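PDB 4KW2: xylose isomerase-like TIM barrel domain-containing protein from Parabacteroides distasonis, which is of unknown function but carries a xylose isomerase-like TIM barrel and may, like relatives of that family, act on a sugar or related small molecule. Local coordinates for residues 204-209 and 240-245; 178-183 and 211-216; 26-31 and 49-54. All blocks are in the same frame, centred on the assembly; numbering follows the deposited sequence.

Interaction 1. Residues 204-209 and 240-245; sequences LKDLTD and SIEYDD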
loop_
_atom_site.group_PDB
_atom_site.type_symbol
_atom_site.label_atom_id
_atom_site.label_comp_id
_atom_site.label_asym_id
_atom_site.label_seq_id
_atom_site.Cartn_x
_atom_site.Cartn_y
_atom_site.Cartn_z
ATOM N N LEU A 204 -15.162 3.527 -0.553
ATOM C CA LEU A 204 -14.683 2.189 -0.225
ATOM C C LEU A 204 -13.488 1.889 -1.100
ATOM O O LEU A 204 -13.627 1.760 -2.318
ATOM C CB LEU A 204 -15.757 1.139 -0.491
ATOM C CG LEU A 204 -16.618 0.708 0.685
ATOM C CD1 LEU A 204 -17.234 1.924 1.360
ATOM C CD2 LEU A 204 -17.683 -0.254 0.184
ATOM N N LYS A 205 -12.318 1.786 -0.479
ATOM C CA LYS A 205 -11.086 1.450 -1.176
ATOM C C LYS A 205 -10.811 -0.042 -1.012
ATOM O O LYS A 205 -11.121 -0.619 0.026
ATOM C CB LYS A 205 -9.930 2.265 -0.600
ATOM C CG LYS A 205 -8.631 2.175 -1.381
ATOM C CD LYS A 205 -7.617 3.184 -0.854
ATOM C CE LYS A 205 -6.194 2.849 -1.284
ATOM N NZ LYS A 205 -6.040 2.837 -2.765
ATOM N N ASP A 206 -10.230 -0.656 -2.039
ATOM C CA ASP A 206 -9.840 -2.065 -2.006
ATOM C C ASP A 206 -10.963 -2.962 -1.497
ATOM O O ASP A 206 -10.784 -3.738 -0.561
ATOM C CB ASP A 206 -8.566 -2.250 -1.175
ATOM C CG ASP A 206 -7.349 -1.637 -1.846
ATOM O OD1 ASP A 206 -7.151 -1.874 -3.061
ATOM O OD2 ASP A 206 -6.593 -0.913 -1.163
ATOM N N LEU A 207 -12.122 -2.838 -2.133
ATOM C CA LEU A 207 -13.275 -3.634 -1.777
ATOM C C LEU A 207 -12.938 -5.093 -1.996
ATOM O O LEU A 207 -12.365 -5.442 -3.019
ATOM C CB LEU A 207 -14.492 -3.247 -2.623
ATOM C CG LEU A 207 -15.776 -4.022 -2.318
ATOM C CD1 LEU A 207 -16.155 -3.857 -0.860
ATOM C CD2 LEU A 207 -16.903 -3.571 -3.225
ATOM N N THR A 208 -13.273 -5.927 -1.014
ATOM C CA THR A 208 -13.073 -7.367 -1.104
ATOM C C THR A 208 -14.409 -8.095 -1.112
ATOM O O THR A 208 -15.467 -7.507 -0.872
ATOM C CB THR A 208 -12.222 -7.896 0.069
ATOM O OG1 THR A 208 -12.895 -7.643 1.310
ATOM C CG2 THR A 208 -10.868 -7.214 0.089
ATOM N N ASP A 209 -14.338 -9.384 -1.406
ATOM C CA ASP A 209 -15.491 -10.272 -1.386
ATOM C C ASP A 209 -16.118 -10.259 0.011
ATOM O O ASP A 209 -15.467 -10.616 0.994
ATOM C CB ASP A 209 -15.028 -11.693 -1.750
ATOM C CG ASP A 209 -16.168 -12.615 -2.133
ATOM O OD1 ASP A 209 -17.353 -12.272 -1.940
ATOM O OD2 ASP A 209 -15.864 -13.708 -2.646
ATOM N N SER A 240 -19.138 5.068 -3.089
ATOM C CA SER A 240 -18.298 5.041 -4.265
ATOM C C SER A 240 -17.187 4.015 -4.053
ATOM O O SER A 240 -16.274 4.229 -3.243
ATOM C CB SER A 240 -17.727 6.434 -4.507
ATOM O OG SER A 240 -17.251 6.541 -5.825
ATOM N N ILE A 241 -17.269 2.901 -4.774
ATOM C CA ILE A 241 -16.373 1.782 -4.532
ATOM C C ILE A 241 -15.176 1.746 -5.486
ATOM O O ILE A 241 -15.268 2.097 -6.667
ATOM C CB ILE A 241 -17.114 0.422 -4.560
ATOM C CG1 ILE A 241 -17.492 0.003 -5.982
ATOM C CG2 ILE A 241 -18.362 0.474 -3.686
ATOM C CD1 ILE A 241 -17.102 -1.421 -6.301
ATOM N N GLU A 242 -14.046 1.322 -4.940
ATOM C CA GLU A 242 -12.845 1.069 -5.710
ATOM C C GLU A 242 -12.392 -0.330 -5.325
ATOM O O GLU A 242 -12.588 -0.759 -4.181
ATOM C CB GLU A 242 -11.777 2.115 -5.357
ATOM C CG GLU A 242 -10.533 2.121 -6.242
ATOM C CD GLU A 242 -9.454 1.133 -5.817
ATOM O OE1 GLU A 242 -9.477 0.616 -4.674
ATOM O OE2 GLU A 242 -8.564 0.872 -6.649
ATOM N N TYR A 243 -11.810 -1.052 -6.273
ATOM C CA TYR A 243 -11.137 -2.299 -5.951
ATOM C C TYR A 243 -9.936 -2.524 -6.850
ATOM O O TYR A 243 -9.779 -1.861 -7.872
ATOM C CB TYR A 243 -12.112 -3.486 -6.001
ATOM C CG TYR A 243 -12.646 -3.887 -7.366
ATOM C CD1 TYR A 243 -13.809 -3.324 -7.876
ATOM C CD2 TYR A 243 -12.016 -4.872 -8.122
ATOM C CE1 TYR A 243 -14.322 -3.712 -9.103
ATOM C CE2 TYR A 243 -12.518 -5.264 -9.356
ATOM C CZ TYR A 243 -13.675 -4.681 -9.838
ATOM O OH TYR A 243 -14.188 -5.076 -11.049
ATOM N N ASP A 244 -9.081 -3.452 -6.443
ATOM C CA ASP A 244 -7.921 -3.826 -7.232
ATOM C C ASP A 244 -8.370 -4.800 -8.311
ATOM O O ASP A 244 -8.622 -5.970 -8.022
ATOM C CB ASP A 244 -6.863 -4.470 -6.335
ATOM C CG ASP A 244 -5.519 -4.613 -7.021
ATOM O OD1 ASP A 244 -5.483 -4.714 -8.269
ATOM O OD2 ASP A 244 -4.495 -4.624 -6.304
ATOM N N ASP A 245 -8.459 -4.325 -9.552
ATOM C CA ASP A 245 -9.004 -5.144 -10.639
ATOM C C ASP A 245 -8.023 -6.191 -11.142
ATOM O O ASP A 245 -8.378 -6.999 -11.990
ATOM C CB ASP A 245 -9.517 -4.286 -11.808
ATOM C CG ASP A 245 -8.400 -3.620 -12.597
ATOM O OD1 ASP A 245 -7.399 -3.191 -11.986
ATOM O OD2 ASP A 245 -8.539 -3.506 -13.832
HETATM O O HOH W 1 -6.750 -0.992 -5.648
HETATM O O HOH W 2 -9.765 -4.816 -4.067
#
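L204 and I241 pair in parallel where strands 199-204 and 238-241, the seventh and eighth of a TIM barrel, run out into their loops at the C-terminal end of the sheet. L204 N donates to S240 O, and L204 O receives E242 N at 2.7 Å. Beyond this rung the chain 204-209 turns over E242, whose side chain continues the pairing. From CB, which lies 3.6 Å from L204 O, E242 sends CG anti to its backbone N (chi1 -171°), then turns about the CB-CG bond, which brings the carboxylate back to the other segment. OE1 passes K205 CG and takes the N-H of D206 at 3.0 Å, nearly straight at 169°. OE2 shares water 1 with D206 OD1; the water donates to both oxygens, bridging two carboxylates whose planes stand 77° apart. D206 OD1 and E242 OE1 are 3.8 Å apart, and K205 NZ lies nearby, beyond salt-bridge distance of E242 OE1. The backbone O of E242 meanwhile accepts L207 N in its carbonyl plane, so E242 holds the turn by main chain and side chain. On the apolar side L207 CD2 packs at 3.8 Å on I241 CD1, and L204 CD2 meets I241 CG2; helix 250-262 lies against L207 and I241 through I253. The carboxylate of D244 points to K247 of the third subunit, with which it forms a salt bridge. D244 N donates to water 2 at 2.8 Å, and that water donates to L207 O.

Interaction 2. Residues 178-183 and 211-216; sequences IGHWKR and MEDATW
H180 and D213 join two loops that follow strands 172-178 and 199-204 of the TIM barrel, through a histidine-carboxylate hydrogen bond. H180 ND1 donates to D213 OD1 at 3.1 Å, bent to 136° and reaching the oxygen from above the carboxylate plane. D213 also shapes its own loop: OD2 accepts the backbone N of T215 in an Asx turn, which probably helps to set the turn of the carboxylate presented to H180. Water adds two bridges. Water 3 donates to W181 O and M211 O, tying the main chains together, while water 4 accepts from R183 NE and donates to D213 OD2 at 2.8 Å. Direct charge pairing is looser, since R183 NH2 stays 4.2 Å from D213 OD2, beyond a salt bridge.

Packing contacts fall at the two ends. The chain of selenomethionine M211 bends at its last torsion (chi3 70°), bringing CE to within 3.7 Å of W181 CB and equally near CG, with SE oblique to the five-membered ring in a Met-aromatic contact. F226 of helix 222-232 meets the W181 ring edge-to-face and also touches M211. The peptide bond between W181 and K182 is cis, and K182 CB lies over one face of the indole. W216 belongs chiefly to the subunit interface, stacking on F55 of the second subunit and hydrogen-bonding through NE1 to Y100 of that subunit. At the other end T215 crosses R183 at about a right angle, T215 CB sitting 3.9 Å from R183 NE, over one face of the guanidinium, with T215 CG2 against R183 CD.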
loop_
_atom_site.group_PDB
_atom_site.type_symbol
_atom_site.label_atom_id
_atom_site.label_comp_id
_atom_site.label_asym_id
_atom_site.label_seq_id
_atom_site.Cartn_x
_atom_site.Cartn_y
_atom_site.Cartn_z
ATOM N N ILE A 178 -13.881 5.040 4.086
ATOM C CA ILE A 178 -14.086 3.849 4.890
ATOM C C ILE A 178 -12.786 3.079 4.803
ATOM O O ILE A 178 -12.460 2.525 3.749
ATOM C CB ILE A 178 -15.252 2.993 4.369
ATOM C CG1 ILE A 178 -16.522 3.843 4.234
ATOM C CG2 ILE A 178 -15.480 1.793 5.275
ATOM C CD1 ILE A 178 -16.859 4.672 5.454
ATOM N N GLY A 179 -12.040 3.071 5.907
ATOM C CA GLY A 179 -10.697 2.509 5.934
ATOM C C GLY A 179 -10.689 0.997 5.845
ATOM O O GLY A 179 -10.972 0.429 4.790
ATOM N N HIS A 180 -10.342 0.344 6.948
ATOM C CA HIS A 180 -10.327 -1.111 7.007
ATOM C C HIS A 180 -11.435 -1.553 7.948
ATOM O O HIS A 180 -11.268 -1.589 9.165
ATOM C CB HIS A 180 -8.958 -1.636 7.446
ATOM C CG HIS A 180 -8.018 -1.895 6.307
ATOM N ND1 HIS A 180 -8.071 -3.043 5.544
ATOM C CD2 HIS A 180 -7.001 -1.155 5.802
ATOM C CE1 HIS A 180 -7.128 -3.000 4.620
ATOM N NE2 HIS A 180 -6.466 -1.865 4.753
ATOM N N TRP A 181 -12.577 -1.858 7.348
ATOM C CA TRP A 181 -13.776 -2.246 8.063
ATOM C C TRP A 181 -13.678 -3.720 8.486
ATOM O O TRP A 181 -13.457 -4.577 7.628
ATOM C CB TRP A 181 -14.971 -2.062 7.133
ATOM C CG TRP A 181 -16.245 -2.479 7.741
ATOM C CD1 TRP A 181 -16.813 -3.726 7.708
ATOM C CD2 TRP A 181 -17.123 -1.655 8.494
ATOM N NE1 TRP A 181 -17.999 -3.723 8.401
ATOM C CE2 TRP A 181 -18.215 -2.462 8.892
ATOM C CE3 TRP A 181 -17.096 -0.309 8.872
ATOM C CZ2 TRP A 181 -19.266 -1.965 9.653
ATOM C CZ3 TRP A 181 -18.141 0.184 9.616
ATOM C CH2 TRP A 181 -19.214 -0.643 10.000
ATOM N N LYS A 182 -13.860 -4.065 9.764
ATOM C CA LYS A 182 -14.234 -3.186 10.873
ATOM C C LYS A 182 -13.334 -3.535 12.049
ATOM O O LYS A 182 -13.112 -4.718 12.324
ATOM C CB LYS A 182 -15.680 -3.479 11.270
ATOM C CG LYS A 182 -16.304 -2.555 12.304
ATOM C CD LYS A 182 -17.622 -3.151 12.775
ATOM C CE LYS A 182 -18.536 -2.124 13.412
ATOM N NZ LYS A 182 -18.054 -1.685 14.747
ATOM N N ARG A 183 -12.828 -2.516 12.741
ATOM C CA ARG A 183 -11.999 -2.712 13.937
ATOM C C ARG A 183 -12.602 -1.943 15.110
ATOM O O ARG A 183 -13.079 -0.821 14.943
ATOM C CB ARG A 183 -10.560 -2.260 13.681
ATOM C CG ARG A 183 -9.974 -2.840 12.405
ATOM C CD ARG A 183 -8.481 -2.594 12.279
ATOM N NE ARG A 183 -8.007 -2.882 10.925
ATOM C CZ ARG A 183 -6.737 -2.799 10.531
ATOM N NH1 ARG A 183 -5.782 -2.444 11.386
ATOM N NH2 ARG A 183 -6.417 -3.079 9.273
HETATM N N MSE A 211 -16.637 -7.880 1.948
HETATM C CA MSE A 211 -15.790 -7.012 2.787
HETATM C C MSE A 211 -14.981 -7.778 3.805
HETATM O O MSE A 211 -14.714 -7.292 4.900
HETATM C CB MSE A 211 -16.629 -5.894 3.413
HETATM C CG MSE A 211 -17.039 -4.926 2.311
HETATM SE SE MSE A 211 -18.262 -3.551 2.995
HETATM C CE MSE A 211 -16.921 -2.616 4.077
ATOM N N GLU A 212 -14.550 -8.975 3.434
ATOM C CA GLU A 212 -13.646 -9.741 4.279
ATOM C C GLU A 212 -12.322 -8.990 4.412
ATOM O O GLU A 212 -11.905 -8.272 3.505
ATOM C CB GLU A 212 -13.415 -11.140 3.700
ATOM C CG GLU A 212 -12.651 -11.152 2.379
ATOM C CD GLU A 212 -12.530 -12.540 1.768
ATOM O OE1 GLU A 212 -13.191 -13.484 2.265
ATOM O OE2 GLU A 212 -11.763 -12.681 0.788
ATOM N N ASP A 213 -11.667 -9.165 5.550
ATOM C CA ASP A 213 -10.391 -8.537 5.792
ATOM C C ASP A 213 -9.555 -9.398 6.731
ATOM O O ASP A 213 -10.086 -10.241 7.446
ATOM C CB ASP A 213 -10.602 -7.133 6.362
ATOM C CG ASP A 213 -9.317 -6.323 6.402
ATOM O OD1 ASP A 213 -8.712 -6.108 5.331
ATOM O OD2 ASP A 213 -8.902 -5.913 7.505
ATOM N N ALA A 214 -8.241 -9.195 6.689
ATOM C CA ALA A 214 -7.294 -9.878 7.563
ATOM C C ALA A 214 -7.578 -9.589 9.036
ATOM O O ALA A 214 -7.246 -10.396 9.900
ATOM C CB ALA A 214 -5.868 -9.453 7.212
ATOM N N THR A 215 -8.142 -8.410 9.306
ATOM C CA THR A 215 -8.687 -8.067 10.618
ATOM C C THR A 215 -10.191 -7.852 10.473
ATOM O O THR A 215 -10.633 -7.123 9.583
ATOM C CB THR A 215 -8.035 -6.794 11.203
ATOM O OG1 THR A 215 -6.616 -6.965 11.274
ATOM C CG2 THR A 215 -8.546 -6.510 12.604
ATOM N N TRP A 216 -10.973 -8.498 11.334
ATOM C CA TRP A 216 -12.427 -8.335 11.328
ATOM C C TRP A 216 -12.924 -8.048 12.739
ATOM O O TRP A 216 -12.230 -8.320 13.728
ATOM C CB TRP A 216 -13.121 -9.582 10.766
ATOM C CG TRP A 216 -12.974 -10.768 11.642
ATOM C CD1 TRP A 216 -13.861 -11.217 12.572
ATOM C CD2 TRP A 216 -11.851 -11.643 11.700
ATOM N NE1 TRP A 216 -13.361 -12.328 13.206
ATOM C CE2 TRP A 216 -12.125 -12.610 12.686
ATOM C CE3 TRP A 216 -10.642 -11.710 11.006
ATOM C CZ2 TRP A 216 -11.233 -13.637 12.991
ATOM C CZ3 TRP A 216 -9.757 -12.718 11.316
ATOM C CH2 TRP A 216 -10.058 -13.675 12.294
HETATM O O HOH W 3 -13.914 -7.201 7.917
HETATM O O HOH W 4 -10.112 -4.345 9.511
#

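Interaction 3. Residues 26-31 and 49-54; sequences IQTWTF and GYAEAF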
loop_
_atom_site.group_PDB
_atom_site.type_symbol
_atom_site.label_atom_id
_atom_site.label_comp_id
_atom_site.label_asym_id
_atom_site.label_seq_id
_atom_site.Cartn_x
_atom_site.Cartn_y
_atom_site.Cartn_z
ATOM N N ILE A 26 -19.255 3.309 -8.933
ATOM C CA ILE A 26 -17.865 2.901 -9.047
ATOM C C ILE A 26 -16.932 4.102 -9.171
ATOM O O ILE A 26 -17.279 5.103 -9.796
ATOM C CB ILE A 26 -17.664 1.959 -10.249
ATOM C CG1 ILE A 26 -16.308 1.261 -10.148
ATOM C CG2 ILE A 26 -17.792 2.703 -11.577
ATOM C CD1 ILE A 26 -16.107 0.199 -11.198
ATOM N N GLN A 27 -15.752 3.997 -8.564
ATOM C CA GLN A 27 -14.648 4.904 -8.878
ATOM C C GLN A 27 -13.975 4.381 -10.131
ATOM O O GLN A 27 -13.472 3.253 -10.146
ATOM C CB GLN A 27 -13.636 4.958 -7.743
ATOM C CG GLN A 27 -14.202 5.485 -6.438
ATOM C CD GLN A 27 -13.155 5.559 -5.346
ATOM O OE1 GLN A 27 -12.013 5.957 -5.596
ATOM N NE2 GLN A 27 -13.533 5.156 -4.129
ATOM N N THR A 28 -13.957 5.189 -11.187
ATOM C CA THR A 28 -13.380 4.745 -12.458
ATOM C C THR A 28 -11.874 4.467 -12.326
ATOM O O THR A 28 -11.309 3.734 -13.131
ATOM C CB THR A 28 -13.652 5.748 -13.598
ATOM O OG1 THR A 28 -13.136 7.036 -13.253
ATOM C CG2 THR A 28 -15.153 5.871 -13.857
ATOM N N TRP A 29 -11.234 5.032 -11.304
ATOM C CA TRP A 29 -9.831 4.710 -10.998
ATOM C C TRP A 29 -9.579 3.196 -10.928
ATOM O O TRP A 29 -8.493 2.723 -11.257
ATOM C CB TRP A 29 -9.387 5.380 -9.689
ATOM C CG TRP A 29 -7.961 5.121 -9.401
ATOM C CD1 TRP A 29 -7.462 4.314 -8.430
ATOM C CD2 TRP A 29 -6.832 5.631 -10.125
ATOM N NE1 TRP A 29 -6.092 4.291 -8.491
ATOM C CE2 TRP A 29 -5.677 5.090 -9.525
ATOM C CE3 TRP A 29 -6.688 6.491 -11.218
ATOM C CZ2 TRP A 29 -4.386 5.389 -9.978
ATOM C CZ3 TRP A 29 -5.416 6.786 -11.671
ATOM C CH2 TRP A 29 -4.275 6.232 -11.052
ATOM N N THR A 30 -10.589 2.453 -10.494
ATOM C CA THR A 30 -10.561 0.992 -10.491
ATOM C C THR A 30 -10.000 0.418 -11.786
ATOM O O THR A 30 -9.236 -0.550 -11.769
ATOM C CB THR A 30 -11.988 0.450 -10.276
ATOM O OG1 THR A 30 -12.466 0.894 -9.001
ATOM C CG2 THR A 30 -12.031 -1.072 -10.330
ATOM N N PHE A 31 -10.382 1.022 -12.907
ATOM C CA PHE A 31 -9.992 0.538 -14.231
ATOM C C PHE A 31 -9.183 1.587 -14.992
ATOM O O PHE A 31 -9.379 1.772 -16.195
ATOM C CB PHE A 31 -11.247 0.172 -15.031
ATOM C CG PHE A 31 -12.058 -0.939 -14.422
ATOM C CD1 PHE A 31 -11.611 -2.251 -14.488
ATOM C CD2 PHE A 31 -13.266 -0.679 -13.806
ATOM C CE1 PHE A 31 -12.351 -3.281 -13.935
ATOM C CE2 PHE A 31 -14.012 -1.705 -13.257
ATOM C CZ PHE A 31 -13.553 -3.007 -13.321
ATOM N N GLY A 49 -25.118 1.695 -11.487
ATOM C CA GLY A 49 -25.746 2.763 -12.269
ATOM C C GLY A 49 -25.164 4.149 -12.060
ATOM O O GLY A 49 -25.775 5.142 -12.467
ATOM N N TYR A 50 -23.988 4.224 -11.440
ATOM C CA TYR A 50 -23.359 5.508 -11.098
ATOM C C TYR A 50 -21.842 5.424 -11.210
ATOM O O TYR A 50 -21.263 4.352 -11.053
ATOM C CB TYR A 50 -23.732 5.921 -9.674
ATOM C CG TYR A 50 -25.216 6.094 -9.451
ATOM C CD1 TYR A 50 -25.845 7.297 -9.749
ATOM C CD2 TYR A 50 -25.995 5.052 -8.941
ATOM C CE1 TYR A 50 -27.205 7.459 -9.554
ATOM C CE2 TYR A 50 -27.359 5.209 -8.739
ATOM C CZ TYR A 50 -27.954 6.415 -9.046
ATOM O OH TYR A 50 -29.298 6.587 -8.849
ATOM N N ALA A 51 -21.200 6.557 -11.476
ATOM C CA ALA A 51 -19.745 6.594 -11.576
ATOM C C ALA A 51 -19.156 7.875 -10.986
ATOM O O ALA A 51 -19.745 8.945 -11.092
ATOM C CB ALA A 51 -19.321 6.434 -13.023
ATOM N N GLU A 52 -18.008 7.734 -10.328
ATOM C CA GLU A 52 -17.179 8.863 -9.911
ATOM C C GLU A 52 -15.915 8.814 -10.762
ATOM O O GLU A 52 -15.064 7.939 -10.569
ATOM C CB GLU A 52 -16.824 8.773 -8.426
ATOM C CG GLU A 52 -15.825 9.833 -7.964
ATOM C CD GLU A 52 -15.560 9.803 -6.469
ATOM O OE1 GLU A 52 -16.263 9.059 -5.747
ATOM O OE2 GLU A 52 -14.642 10.527 -6.009
ATOM N N ALA A 53 -15.796 9.744 -11.705
ATOM C CA ALA A 53 -14.727 9.675 -12.693
ATOM C C ALA A 53 -13.544 10.588 -12.368
ATOM O O ALA A 53 -13.716 11.751 -11.991
ATOM C CB ALA A 53 -15.270 9.972 -14.076
ATOM N N PHE A 54 -12.344 10.034 -12.522
ATOM C CA PHE A 54 -11.103 10.774 -12.375
ATOM C C PHE A 54 -10.654 11.273 -13.749
ATOM O O PHE A 54 -10.863 10.601 -14.772
ATOM C CB PHE A 54 -10.014 9.891 -11.747
ATOM C CG PHE A 54 -9.409 8.901 -12.707
ATOM C CD1 PHE A 54 -10.028 7.678 -12.954
ATOM C CD2 PHE A 54 -8.243 9.201 -13.384
ATOM C CE1 PHE A 54 -9.486 6.780 -13.859
ATOM C CE2 PHE A 54 -7.696 8.303 -14.288
ATOM C CZ PHE A 54 -8.318 7.091 -14.523
HETATM O O HOH W 5 -12.437 8.418 -15.440
HETATM O O HOH W 6 -12.233 7.533 -9.947
#
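I26 and Q27 run parallel to A51 and E52, the touching parts 13° apart in direction, with I26 N donating to Y50 O, E52 N to I26 O at 2.8 Å, and T28 N to E52 O. The I26 and A51 side chains share one face of the sheet, CG2 and CB meeting at 4.3 Å, and helix 36-46 packs on I26. On the other face Q27 and E52 extend together from the strands, with Q27 CG 4.2 Å from E52 OE1. Their polar ends turn to other partners: Q27 NE2 to S240 O, E52 OE1 to S240 OG, and E52 OE2 to T122 and H203. The pair belongs to the first beta-alpha-beta crossover of the TIM barrel, in which strands 23-27 and 50-53 are neighbours linked by helix 36-46. Where strand 23-27 gives way to a 3-10 turn, T28 leans on the end of strand 50-53. T28 OG1 sits between its own backbone N and carbonyl carbon (chi1 57°), near A53 CA, and donates to water 5 at 2.7 Å; that water donates onward to F54 O. Water 6 similarly links W29 N to E52 O. The aromatic contact is T-shaped: the W29 edge points into the F54 face, planes 81° apart, with W29 CE3 over the centre of the phenyl ring and 3.7 Å from F54 CE2. Replacing F54 by an alanine would probably leave the indole edge of W29 without its aromatic face and open a gap beside T28. W216 of the third subunit packs on the F54 ring, and F54 CE1 lies 3.5 Å from W29 CA.

Overall arrangement
Interactions 1 and 3 hold neighbouring parts of one barrel: strand 238-241 lies beside strand 23-27, and I241 O and Q27 N are 2.7 Å apart. Both contacts are buried and begin as parallel strand pairing, but interaction 1 passes into a turn held by the side chain and backbone of E242, and interaction 3 into an aromatic pair near a subunit interface. Interaction 2, also largely buried, lies at a subunit interface more extensively; its centre is about 19 Å from the centre of the chain, against about 12 and 7 Å for the centres of interactions 1 and 3. It joins loops through side chains and waters. It touches interaction 1 through I178 and L204, whereas its nearest atoms to interaction 3 in the chain are about 8 Å away.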